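Local structure of exodeoxyribonuclease III (Archaeoglobus fulgidus, 2VOA) at residues F79-E84 with L124-H129. The protein is an AP endonuclease that recognises abasic sites in DNA, probably using magnesium or manganese ions to cut the backbone. The protein carries 1 engineered substitution. Sequence-based numbering, arbitrary orientation.
Sequences FGLDSE and LERLYH
R126 NH1 reaches from the helix to S83 and meets both of its oxygens. The bond to S83 OG, 3.2 Å from NH1, is nearly straight (164°) and lies almost in the guanidinium plane. The carbonyl S83 O is closer, 2.8 Å from NH1, but the N-H points poorly at it (116°), so this second bond is weak. A small serine suits the place: its CB points at the helix, and OG, set between the backbone N and the carbonyl carbon (chi1 62°), comes beside R126 NH1 and CD. Arginine brings a long arm, bent partway along its chain, and a flat head with several N-H groups; NH2 bonds to P85 O, extending the grip along the loop. These N-H groups point out in the plane, leaving flat faces that a methyl can cover: L81 CD1 sits over one, 3.6 Å from R126 CZ, and E84 O lies over the opposite face. The other methyl of branched L81, CD2, packs 4.0 Å from L127 CD1. In this DNase I-like fold the contact ties the loop after edge strand 77-79 to helix 115-134; L81 also touches L91 of strand 91-96, while L127 packs on I179 of helix 170-180.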
# COMPACT_ATOMS: atom_id res chain seq x y z
N PHE A 79 21.29 -24.03 1.14
CA PHE A 79 20.07 -23.67 0.40
C PHE A 79 19.67 -24.79 -0.54
O PHE A 79 20.51 -25.39 -1.24
CB PHE A 79 20.29 -22.40 -0.46
CG PHE A 79 20.95 -21.25 0.27
CD1 PHE A 79 22.19 -20.76 -0.17
CD2 PHE A 79 20.37 -20.69 1.40
CE1 PHE A 79 22.81 -19.70 0.52
CE2 PHE A 79 20.99 -19.63 2.08
CZ PHE A 79 22.19 -19.15 1.64
N GLY A 80 18.37 -25.04 -0.59
CA GLY A 80 17.78 -25.96 -1.57
C GLY A 80 17.93 -27.44 -1.22
O GLY A 80 18.61 -27.81 -0.25
N LEU A 81 17.23 -28.27 -1.99
CA LEU A 81 17.42 -29.72 -1.94
C LEU A 81 18.79 -30.08 -2.52
O LEU A 81 19.42 -29.25 -3.18
CB LEU A 81 16.28 -30.41 -2.71
CG LEU A 81 14.91 -30.37 -2.00
CD1 LEU A 81 13.81 -30.78 -2.99
CD2 LEU A 81 14.90 -31.29 -0.77
N ASP A 82 19.26 -31.30 -2.25
CA ASP A 82 20.57 -31.73 -2.75
C ASP A 82 20.53 -32.45 -4.12
O ASP A 82 21.47 -33.16 -4.50
CB ASP A 82 21.29 -32.58 -1.70
CG ASP A 82 20.53 -33.84 -1.33
OD1 ASP A 82 19.30 -33.91 -1.53
OD2 ASP A 82 21.18 -34.78 -0.82
N SER A 83 19.44 -32.23 -4.85
CA SER A 83 19.30 -32.72 -6.23
C SER A 83 18.52 -31.71 -7.08
O SER A 83 17.84 -30.84 -6.54
CB SER A 83 18.58 -34.08 -6.24
OG SER A 83 17.28 -33.95 -5.71
N GLU A 84 18.63 -31.85 -8.39
CA GLU A 84 18.05 -30.92 -9.36
C GLU A 84 16.55 -31.19 -9.59
O GLU A 84 16.15 -32.35 -9.71
CB GLU A 84 18.83 -31.05 -10.68
CG GLU A 84 19.14 -29.73 -11.36
CD GLU A 84 19.82 -28.73 -10.43
OE1 GLU A 84 19.19 -27.69 -10.12
OE2 GLU A 84 20.97 -29.00 -9.98
N LEU A 124 8.00 -33.59 -2.38
CA LEU A 124 7.81 -34.29 -1.10
C LEU A 124 8.58 -35.62 -1.06
O LEU A 124 9.14 -35.98 -0.01
CB LEU A 124 6.32 -34.50 -0.79
CG LEU A 124 5.57 -33.21 -0.40
CD1 LEU A 124 4.08 -33.53 -0.40
CD2 LEU A 124 6.05 -32.63 0.97
N GLU A 125 8.68 -36.32 -2.18
CA GLU A 125 9.48 -37.55 -2.23
C GLU A 125 10.98 -37.21 -2.10
O GLU A 125 11.73 -37.87 -1.37
CB GLU A 125 9.21 -38.32 -3.53
CG GLU A 125 10.14 -39.52 -3.78
CD GLU A 125 9.87 -40.71 -2.86
OE1 GLU A 125 10.59 -41.75 -3.02
OE2 GLU A 125 8.94 -40.66 -2.01
N ARG A 126 11.42 -36.19 -2.81
CA ARG A 126 12.81 -35.75 -2.70
C ARG A 126 13.12 -35.30 -1.28
O ARG A 126 14.18 -35.65 -0.74
CB ARG A 126 13.11 -34.64 -3.71
CG ARG A 126 13.10 -35.12 -5.16
CD ARG A 126 13.87 -34.15 -6.04
NE ARG A 126 13.18 -32.88 -6.24
CZ ARG A 126 13.81 -31.72 -6.43
NH1 ARG A 126 15.13 -31.67 -6.41
NH2 ARG A 126 13.12 -30.61 -6.62
N LEU A 127 12.18 -34.59 -0.66
CA LEU A 127 12.38 -34.08 0.70
C LEU A 127 12.50 -35.25 1.68
O LEU A 127 13.32 -35.21 2.60
CB LEU A 127 11.22 -33.16 1.11
CG LEU A 127 11.37 -32.53 2.49
CD1 LEU A 127 12.66 -31.73 2.56
CD2 LEU A 127 10.18 -31.62 2.76
N TYR A 128 11.70 -36.28 1.47
CA TYR A 128 11.84 -37.52 2.26
C TYR A 128 13.27 -38.06 2.26
O TYR A 128 13.88 -38.27 3.31
CB TYR A 128 10.86 -38.60 1.74
CG TYR A 128 11.05 -39.95 2.41
CD1 TYR A 128 11.84 -40.94 1.82
CD2 TYR A 128 10.47 -40.22 3.66
CE1 TYR A 128 12.02 -42.18 2.44
CE2 TYR A 128 10.65 -41.46 4.29
CZ TYR A 128 11.44 -42.42 3.67
OH TYR A 128 11.64 -43.65 4.27
N HIS A 129 13.83 -38.25 1.07
CA HIS A 129 15.17 -38.82 0.96
C HIS A 129 16.23 -37.87 1.52
O HIS A 129 17.19 -38.31 2.17
CB HIS A 129 15.42 -39.27 -0.47
CG HIS A 129 14.56 -40.43 -0.86
ND1 HIS A 129 14.72 -41.68 -0.30
CD2 HIS A 129 13.52 -40.52 -1.72
CE1 HIS A 129 13.82 -42.50 -0.81
NE2 HIS A 129 13.07 -41.83 -1.67